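Vacuolar protein sorting 29 (Cryptosporidium parvum, PDB 2A22) probably acts in vesicular protein sorting as a retromer-type subunit built on a calcineurin-like phosphoesterase fold. Local coordinates at residues 147-152 with 174-179; 32-37 with 168-173; 132-137 with 156-161. All coordinates share one frame; numbering follows the deposited sequence.

Interaction 1 (147-152 with 174-179); sequences TGHTHK and SALTPD
Thr-150 and Thr-177 make the one direct hydrogen bond of this contact, the hydroxyl OG1 of Thr-177 donating to the backbone O of Thr-150 at 2.5 Å. The donor approaches with a C=O...O angle of 147° and is tilted out of the carbonyl plane. With chi1 at -45°, Thr-177 swings OG1 beside its own backbone N to reach this carbonyl, while the methyl CG2 lies 3.6 Å from the O of His-151. Its CB packs 4.0 Å from CB of His-151.

Two waters extend the polar network. One links the O of His-149 to OG of Ser-174; the other joins ND1 of His-151 to the backbone N of Ser-174 and O of Thr-177. The same OG accepts from Leu-176 N at 3.0 Å, an ST turn at the start of the type I turn from Ser-174 to Thr-177.

The sequence Gly-His-Thr-His at 148-151 is a signature loop of calcineurin-like phosphoesterases. Here His-149 faces a possible, unoccupied metal site with Asp-87 and His-120, and its ND1 is hydrogen-bonded to NE2 of His-120. Thr-150 turns its hydroxyl to Asp-128, and His-151 directs NE2 to NZ of Lys-35.

Van der Waals and CH-pi contacts surround these bonds. Ser-174 CB sits over the centre of one face of the His-151 imidazole, 3.4 Å from the ring centroid and 13° off its normal; OG, anti to the Ser-174 backbone N, is engaged by Leu-176 N and a water, and it is CB that meets the ring. Leu-176 lays CB 3.5 Å from the O of Thr-150 and extends CD2 to within 3.8 Å of NE2 of His-149, the exposed leucine meeting the buried ring obliquely.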
loop_
_atom_site.group_PDB
_atom_site.type_symbol
_atom_site.label_atom_id
_atom_site.label_comp_id
_atom_site.label_asym_id
_atom_site.label_seq_id
_atom_site.Cartn_x
_atom_site.Cartn_y
_atom_site.Cartn_z
ATOM N N THR A 147 -5.045 3.625 -0.423
ATOM C CA THR A 147 -4.931 4.383 0.823
ATOM C C THR A 147 -4.745 3.410 2.000
ATOM O O THR A 147 -5.015 2.204 1.871
ATOM C CB THR A 147 -6.190 5.249 1.069
ATOM O OG1 THR A 147 -7.316 4.387 1.288
ATOM C CG2 THR A 147 -6.480 6.157 -0.145
ATOM N N GLY A 148 -4.277 3.928 3.139
ATOM C CA GLY A 148 -4.102 3.111 4.342
ATOM C C GLY A 148 -4.783 3.724 5.552
ATOM O O GLY A 148 -6.005 3.962 5.559
ATOM N N HIS A 149 -3.976 3.963 6.579
ATOM C CA HIS A 149 -4.368 4.651 7.805
ATOM C C HIS A 149 -5.247 3.883 8.794
ATOM O O HIS A 149 -4.982 3.870 9.990
ATOM C CB HIS A 149 -4.958 6.059 7.532
ATOM C CG HIS A 149 -5.253 6.808 8.789
ATOM N ND1 HIS A 149 -4.254 7.274 9.621
ATOM C CD2 HIS A 149 -6.424 7.083 9.413
ATOM C CE1 HIS A 149 -4.797 7.841 10.684
ATOM N NE2 HIS A 149 -6.112 7.743 10.580
ATOM N N THR A 150 -6.287 3.232 8.300
ATOM C CA THR A 150 -7.307 2.643 9.180
ATOM C C THR A 150 -7.032 1.203 9.648
ATOM O O THR A 150 -7.744 0.686 10.521
ATOM C CB THR A 150 -8.634 2.676 8.476
ATOM O OG1 THR A 150 -8.531 1.916 7.262
ATOM C CG2 THR A 150 -8.990 4.137 8.121
ATOM N N HIS A 151 -6.028 0.550 9.049
ATOM C CA HIS A 151 -5.738 -0.895 9.281
ATOM C C HIS A 151 -6.853 -1.843 8.836
ATOM O O HIS A 151 -6.883 -3.002 9.247
ATOM C CB HIS A 151 -5.347 -1.194 10.761
ATOM C CG HIS A 151 -4.085 -0.509 11.212
ATOM N ND1 HIS A 151 -3.306 -0.990 12.246
ATOM C CD2 HIS A 151 -3.466 0.610 10.764
ATOM C CE1 HIS A 151 -2.274 -0.189 12.421
ATOM N NE2 HIS A 151 -2.345 0.789 11.535
ATOM N N LYS A 152 -7.743 -1.366 7.978
ATOM C CA LYS A 152 -8.785 -2.184 7.448
ATOM C C LYS A 152 -8.463 -2.604 6.031
ATOM O O LYS A 152 -8.597 -1.812 5.083
ATOM C CB LYS A 152 -10.139 -1.473 7.462
ATOM C CG LYS A 152 -11.292 -2.478 7.229
ATOM C CD LYS A 152 -12.651 -1.823 7.078
ATOM C CE LYS A 152 -13.752 -2.884 7.369
ATOM N NZ LYS A 152 -15.160 -2.395 7.161
ATOM N N SER A 174 -4.089 -0.488 15.798
ATOM C CA SER A 174 -4.836 0.759 15.701
ATOM C C SER A 174 -6.244 0.499 16.257
ATOM O O SER A 174 -6.858 -0.520 15.935
ATOM C CB SER A 174 -4.978 1.177 14.239
ATOM O OG SER A 174 -6.076 2.073 14.091
ATOM N N ALA A 175 -6.771 1.417 17.068
ATOM C CA ALA A 175 -8.143 1.261 17.588
ATOM C C ALA A 175 -9.210 1.360 16.492
ATOM O O ALA A 175 -10.381 0.979 16.717
ATOM C CB ALA A 175 -8.441 2.292 18.716
ATOM N N LEU A 176 -8.817 1.869 15.317
ATOM C CA LEU A 176 -9.731 1.918 14.162
ATOM C C LEU A 176 -10.143 0.532 13.690
ATOM O O LEU A 176 -11.304 0.311 13.322
ATOM C CB LEU A 176 -9.123 2.727 13.017
ATOM C CG LEU A 176 -9.337 4.245 12.920
ATOM C CD1 LEU A 176 -9.773 4.900 14.230
ATOM C CD2 LEU A 176 -8.155 5.009 12.263
ATOM N N THR A 177 -9.203 -0.415 13.720
ATOM C CA THR A 177 -9.493 -1.803 13.348
ATOM C C THR A 177 -8.736 -2.741 14.304
ATOM O O THR A 177 -7.675 -3.290 13.950
ATOM C CB THR A 177 -9.102 -2.085 11.885
ATOM O OG1 THR A 177 -9.545 -1.010 11.050
ATOM C CG2 THR A 177 -9.685 -3.436 11.395
ATOM N N PRO A 178 -9.266 -2.915 15.533
ATOM C CA PRO A 178 -8.492 -3.599 16.568
ATOM C C PRO A 178 -8.145 -5.047 16.160
ATOM O O PRO A 178 -8.981 -5.749 15.592
ATOM C CB PRO A 178 -9.419 -3.573 17.786
ATOM C CG PRO A 178 -10.765 -3.324 17.251
ATOM C CD PRO A 178 -10.604 -2.517 16.007
ATOM N N ASP A 179 -6.906 -5.454 16.422
ATOM C CA ASP A 179 -6.396 -6.766 16.016
ATOM C C ASP A 179 -6.546 -7.127 14.505
ATOM O O ASP A 179 -6.745 -8.291 14.132
ATOM C CB ASP A 179 -6.981 -7.843 16.949
ATOM C CG ASP A 179 -6.746 -7.511 18.439
ATOM O OD1 ASP A 179 -5.672 -6.968 18.766
ATOM O OD2 ASP A 179 -7.629 -7.783 19.276
HETATM O O HOH W 1 -4.894 3.858 12.728
HETATM O O HOH W 2 -4.931 -2.828 14.139
#

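Interaction 2 (32-37 with 168-173); sequences GDLKIP and TATGAF
The loop that follows strand 26-31 corresponds to the Asp-X-His motif of calcineurin-like phosphoesterases, with Lys-35 at the histidine position. It meets the loop after strand 161-165 here, Gly-32, Asp-33 and Leu-34 offering successive carbonyls to residues 168-170. Ala-169 N donates to Gly-32 O at 3.0 Å. The hydroxyl OG1 of Thr-168 gives its proton to Asp-33 O at 2.7 Å, and OG1 of Thr-170 does the same for Leu-34 O at 2.5 Å, arriving at a C=O...O angle of 125°. Threonine fits both places, because its hydroxyl can donate across the contact and accept from its own loop: Thr-168 OG1 takes weak bonds from the N-H groups of Thr-170 and Gly-171, and Thr-170 OG1 accepts from Ala-172 N in an ST turn.

A chi1 of 55° places the Thr-170 hydroxyl between its backbone N and carbonyl carbon and leaves CG2 anti to that carbon, where it meets Leu-34 and Ile-36. The methyl lies 3.9 Å from Leu-34 CB and 3.8 Å from Ile-36 CD1, both side chains also packing on Tyr-70 of helix 68-77. Ala-169 CB sits 3.9 Å from Leu-34 CD1, a short side chain that suits such close backbones.

The Asp-33 carboxylate does not join these bonds; OD2 accepts from the backbone N-H of His-149, so the loop is tied to a second signature segment as well. Lys-35 runs extended beyond CG past Ala-172 CB, and its buried ammonium, besides its bond to His-151, donates to a water 2.7 Å from NZ that in turn donates to Phe-173 O.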
loop_
_atom_site.group_PDB
_atom_site.type_symbol
_atom_site.label_atom_id
_atom_site.label_comp_id
_atom_site.label_asym_id
_atom_site.label_seq_id
_atom_site.Cartn_x
_atom_site.Cartn_y
_atom_site.Cartn_z
ATOM N N GLY A 32 1.743 -0.920 3.761
ATOM C CA GLY A 32 1.945 0.247 4.608
ATOM C C GLY A 32 1.572 0.013 6.073
ATOM O O GLY A 32 1.316 -1.124 6.497
ATOM N N ASP A 33 1.591 1.097 6.853
ATOM C CA ASP A 33 1.146 1.071 8.255
ATOM C C ASP A 33 1.905 0.005 9.021
ATOM O O ASP A 33 1.293 -0.797 9.758
ATOM C CB ASP A 33 -0.370 0.848 8.307
ATOM C CG ASP A 33 -1.138 2.085 7.849
ATOM O OD1 ASP A 33 -0.867 3.173 8.405
ATOM O OD2 ASP A 33 -1.979 1.983 6.935
ATOM N N LEU A 34 3.224 -0.015 8.782
ATOM C CA LEU A 34 4.183 -0.862 9.487
ATOM C C LEU A 34 4.295 -0.429 10.931
ATOM O O LEU A 34 4.275 -1.267 11.831
ATOM C CB LEU A 34 5.575 -0.816 8.828
ATOM C CG LEU A 34 5.814 -1.608 7.531
ATOM C CD1 LEU A 34 5.020 -1.063 6.320
ATOM C CD2 LEU A 34 7.319 -1.591 7.219
ATOM N N LYS A 35 4.416 0.876 11.146
ATOM C CA LYS A 35 4.496 1.426 12.504
ATOM C C LYS A 35 5.631 0.798 13.332
ATOM O O LYS A 35 5.483 0.544 14.526
ATOM C CB LYS A 35 3.139 1.317 13.216
ATOM C CG LYS A 35 2.187 2.351 12.691
ATOM C CD LYS A 35 0.776 2.157 13.157
ATOM C CE LYS A 35 -0.130 2.967 12.222
ATOM N NZ LYS A 35 -1.453 3.281 12.786
ATOM N N ILE A 36 6.745 0.538 12.661
ATOM C CA ILE A 36 7.987 0.088 13.299
ATOM C C ILE A 36 8.797 1.331 13.643
ATOM O O ILE A 36 8.908 2.229 12.802
ATOM C CB ILE A 36 8.817 -0.836 12.336
ATOM C CG1 ILE A 36 7.990 -2.064 11.929
ATOM C CG2 ILE A 36 10.075 -1.290 12.991
ATOM C CD1 ILE A 36 8.673 -2.956 10.908
ATOM N N PRO A 37 9.355 1.400 14.879
ATOM C CA PRO A 37 9.343 0.402 15.984
ATOM C C PRO A 37 8.197 0.556 17.014
ATOM O O PRO A 37 8.047 -0.303 17.900
ATOM C CB PRO A 37 10.688 0.656 16.659
ATOM C CG PRO A 37 10.794 2.206 16.583
ATOM C CD PRO A 37 10.120 2.610 15.265
ATOM N N THR A 168 -2.471 -3.096 7.646
ATOM C CA THR A 168 -1.158 -2.951 8.328
ATOM C C THR A 168 -0.281 -4.144 7.984
ATOM O O THR A 168 -0.672 -5.285 8.216
ATOM C CB THR A 168 -1.300 -2.827 9.884
ATOM O OG1 THR A 168 -0.027 -3.025 10.485
ATOM C CG2 THR A 168 -2.316 -3.853 10.475
ATOM N N ALA A 169 0.895 -3.896 7.419
ATOM C CA ALA A 169 1.812 -4.976 7.057
ATOM C C ALA A 169 2.329 -5.768 8.269
ATOM O O ALA A 169 2.789 -6.892 8.124
ATOM C CB ALA A 169 3.017 -4.395 6.314
ATOM N N THR A 170 2.371 -5.124 9.434
ATOM C CA THR A 170 2.993 -5.712 10.640
ATOM C C THR A 170 1.968 -6.268 11.649
ATOM O O THR A 170 2.329 -7.016 12.561
ATOM C CB THR A 170 3.882 -4.674 11.383
ATOM O OG1 THR A 170 3.117 -3.488 11.695
ATOM C CG2 THR A 170 5.106 -4.320 10.542
ATOM N N GLY A 171 0.703 -5.886 11.492
ATOM C CA GLY A 171 -0.292 -6.177 12.518
ATOM C C GLY A 171 -0.217 -5.251 13.730
ATOM O O GLY A 171 -0.820 -5.540 14.774
ATOM N N ALA A 172 0.509 -4.145 13.590
ATOM C CA ALA A 172 0.550 -3.083 14.602
ATOM C C ALA A 172 -0.864 -2.651 14.960
ATOM O O ALA A 172 -1.753 -2.618 14.081
ATOM C CB ALA A 172 1.364 -1.880 14.093
ATOM N N PHE A 173 -1.080 -2.328 16.238
ATOM C CA PHE A 173 -2.437 -2.004 16.708
ATOM C C PHE A 173 -2.856 -0.590 16.291
ATOM O O PHE A 173 -2.082 0.356 16.410
ATOM C CB PHE A 173 -2.588 -2.184 18.239
ATOM C CG PHE A 173 -4.017 -2.049 18.754
ATOM C CD1 PHE A 173 -4.871 -3.163 18.824
ATOM C CD2 PHE A 173 -4.493 -0.827 19.221
ATOM C CE1 PHE A 173 -6.203 -3.042 19.318
ATOM C CE2 PHE A 173 -5.828 -0.700 19.755
ATOM C CZ PHE A 173 -6.671 -1.797 19.771
HETATM O O HOH W 3 -1.704 2.915 15.469
#

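Interaction 3 (132-137 with 156-161); sequences SLEQWQ and FEKNGK
Helix 130-140 packs here against the beta-hairpin of strands 154-158 and 161-165, Leu-133 and Glu-134 meeting Phe-156, Lys-158 and Asn-159. The hairpin closes in a type I' turn from Lys-158 to Lys-161, with Asn-159 and Gly-160, residues well suited to positive phi, at its corners.

The tight part centres on the buried Glu-134. Extended, with CG anti to its backbone N (chi1 -161°), it reaches the turn, where Asn-159 ND2 donates at 2.7 Å to the syn lone pair of OE2, amide and carboxylate planes only 26° apart. The same oxygen has a salt bridge with Arg-138. Beside it the packing is apolar: Leu-133 points CD1 at the edge of the Phe-156 ring, 4.2 Å from CE2, and also touches Leu-145 and Thr-147 of strand 144-147; the Phe-156 ring is itself stacked on Phe-163. The Gln-137 side chain crosses that of Lys-161 at about a right angle, against its methylenes.

Toward solvent the contact is looser. Lys-158 passes CE 3.5 Å from OE1 of Glu-134, yet its NZ stays 4.6 Å from that oxygen, beyond a salt bridge.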
loop_
_atom_site.group_PDB
_atom_site.type_symbol
_atom_site.label_atom_id
_atom_site.label_comp_id
_atom_site.label_asym_id
_atom_site.label_seq_id
_atom_site.Cartn_x
_atom_site.Cartn_y
_atom_site.Cartn_z
ATOM N N SER A 132 -16.264 9.587 0.246
ATOM C CA SER A 132 -15.133 10.481 0.375
ATOM C C SER A 132 -13.925 9.920 -0.408
ATOM O O SER A 132 -13.189 10.653 -1.110
ATOM C CB SER A 132 -14.831 10.711 1.844
ATOM O OG SER A 132 -13.879 11.751 1.993
ATOM N N LEU A 133 -13.752 8.605 -0.337
ATOM C CA LEU A 133 -12.710 7.955 -1.133
ATOM C C LEU A 133 -12.898 8.269 -2.603
ATOM O O LEU A 133 -11.943 8.645 -3.300
ATOM C CB LEU A 133 -12.690 6.448 -0.901
ATOM C CG LEU A 133 -11.968 6.031 0.380
ATOM C CD1 LEU A 133 -12.060 4.524 0.509
ATOM C CD2 LEU A 133 -10.489 6.520 0.443
ATOM N N GLU A 134 -14.145 8.153 -3.057
ATOM C CA GLU A 134 -14.474 8.436 -4.454
ATOM C C GLU A 134 -14.208 9.895 -4.864
ATOM O O GLU A 134 -13.810 10.155 -5.992
ATOM C CB GLU A 134 -15.905 8.021 -4.788
ATOM C CG GLU A 134 -16.115 7.882 -6.306
ATOM C CD GLU A 134 -17.559 7.597 -6.706
ATOM O OE1 GLU A 134 -18.487 7.884 -5.903
ATOM O OE2 GLU A 134 -17.754 7.093 -7.836
ATOM N N GLN A 135 -14.393 10.830 -3.935
ATOM C CA GLN A 135 -14.059 12.240 -4.190
ATOM C C GLN A 135 -12.560 12.448 -4.382
ATOM O O GLN A 135 -12.127 13.301 -5.163
ATOM C CB GLN A 135 -14.603 13.115 -3.062
ATOM C CG GLN A 135 -16.124 12.892 -2.880
ATOM C CD GLN A 135 -16.785 13.914 -1.967
ATOM O OE1 GLN A 135 -16.951 15.079 -2.346
ATOM N NE2 GLN A 135 -17.181 13.479 -0.757
ATOM N N TRP A 136 -11.776 11.642 -3.669
ATOM C CA TRP A 136 -10.341 11.643 -3.828
ATOM C C TRP A 136 -9.853 10.984 -5.111
ATOM O O TRP A 136 -8.912 11.503 -5.698
ATOM C CB TRP A 136 -9.646 11.068 -2.592
ATOM C CG TRP A 136 -9.588 12.076 -1.490
ATOM C CD1 TRP A 136 -10.470 12.216 -0.436
ATOM C CD2 TRP A 136 -8.624 13.121 -1.345
ATOM N NE1 TRP A 136 -10.084 13.280 0.365
ATOM C CE2 TRP A 136 -8.955 13.844 -0.172
ATOM C CE3 TRP A 136 -7.498 13.510 -2.083
ATOM C CZ2 TRP A 136 -8.197 14.936 0.272
ATOM C CZ3 TRP A 136 -6.740 14.585 -1.629
ATOM C CH2 TRP A 136 -7.093 15.283 -0.471
ATOM N N GLN A 137 -10.459 9.877 -5.569
ATOM C CA GLN A 137 -10.010 9.340 -6.872
ATOM C C GLN A 137 -10.250 10.328 -7.998
ATOM O O GLN A 137 -9.406 10.471 -8.878
ATOM C CB GLN A 137 -10.537 7.937 -7.248
ATOM C CG GLN A 137 -11.982 7.795 -7.568
ATOM C CD GLN A 137 -12.394 8.042 -9.026
ATOM O OE1 GLN A 137 -11.603 8.353 -9.933
ATOM N NE2 GLN A 137 -13.661 7.901 -9.241
ATOM N N PHE A 156 -12.572 -2.801 -3.029
ATOM C CA PHE A 156 -13.875 -2.686 -3.650
ATOM C C PHE A 156 -13.835 -1.824 -4.887
ATOM O O PHE A 156 -12.977 -0.927 -5.012
ATOM C CB PHE A 156 -14.945 -2.183 -2.666
ATOM C CG PHE A 156 -14.857 -0.728 -2.363
ATOM C CD1 PHE A 156 -15.601 0.187 -3.094
ATOM C CD2 PHE A 156 -14.051 -0.271 -1.322
ATOM C CE1 PHE A 156 -15.526 1.547 -2.827
ATOM C CE2 PHE A 156 -13.980 1.096 -1.016
ATOM C CZ PHE A 156 -14.717 2.012 -1.791
ATOM N N GLU A 157 -14.777 -2.117 -5.782
ATOM C CA GLU A 157 -14.959 -1.380 -7.009
ATOM C C GLU A 157 -16.217 -0.535 -6.890
ATOM O O GLU A 157 -17.190 -0.949 -6.282
ATOM C CB GLU A 157 -15.010 -2.348 -8.208
ATOM C CG GLU A 157 -15.305 -1.697 -9.574
ATOM C CD GLU A 157 -16.803 -1.620 -9.868
ATOM O OE1 GLU A 157 -17.527 -2.557 -9.457
ATOM O OE2 GLU A 157 -17.257 -0.629 -10.487
ATOM N N LYS A 158 -16.174 0.661 -7.455
ATOM C CA LYS A 158 -17.344 1.534 -7.507
ATOM C C LYS A 158 -17.224 2.385 -8.763
ATOM O O LYS A 158 -16.215 3.075 -8.950
ATOM C CB LYS A 158 -17.429 2.428 -6.273
ATOM C CG LYS A 158 -18.713 3.271 -6.233
ATOM C CD LYS A 158 -18.889 3.999 -4.884
ATOM C CE LYS A 158 -20.125 4.919 -4.892
ATOM N NZ LYS A 158 -21.313 4.323 -5.623
ATOM N N ASN A 159 -18.240 2.291 -9.629
ATOM C CA ASN A 159 -18.295 3.014 -10.915
ATOM C C ASN A 159 -17.081 2.800 -11.787
ATOM O O ASN A 159 -16.580 3.749 -12.391
ATOM C CB ASN A 159 -18.482 4.517 -10.686
ATOM C CG ASN A 159 -19.796 4.833 -10.019
ATOM O OD1 ASN A 159 -20.824 4.180 -10.292
ATOM N ND2 ASN A 159 -19.783 5.837 -9.128
ATOM N N GLY A 160 -16.594 1.562 -11.834
ATOM C CA GLY A 160 -15.405 1.260 -12.642
ATOM C C GLY A 160 -14.055 1.676 -12.078
ATOM O O GLY A 160 -13.044 1.512 -12.739
ATOM N N LYS A 161 -14.030 2.196 -10.859
ATOM C CA LYS A 161 -12.765 2.546 -10.187
ATOM C C LYS A 161 -12.507 1.556 -9.051
ATOM O O LYS A 161 -13.452 1.009 -8.470
ATOM C CB LYS A 161 -12.814 3.996 -9.668
ATOM C CG LYS A 161 -13.188 5.032 -10.773
ATOM C CD LYS A 161 -11.991 5.316 -11.685
ATOM C CE LYS A 161 -12.390 5.773 -13.084
ATOM N NZ LYS A 161 -13.625 6.578 -13.002
#

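Interactions 1 and 2 share one long loop between strands 161-165 and 183-190, whose consecutive pieces 168-173 and 174-179 contact two motif loops of the phosphoesterase fold. Their centres lie 10 Å apart and they touch directly. Interaction 2 is the buried one, with three direct bonds to main-chain carbonyls and one bridging water; interaction 1, only partly buried, has a single direct bond, two bridging waters and a CH-pi contact. Interaction 3, also partly buried, lies across the chain's centre from interaction 2, about 12 Å away between nearest atoms, and joins a helix to a hairpin through side chains alone. It touches interaction 1 where Leu-133 CD2 meets Thr-147 OG1 at 3.9 Å.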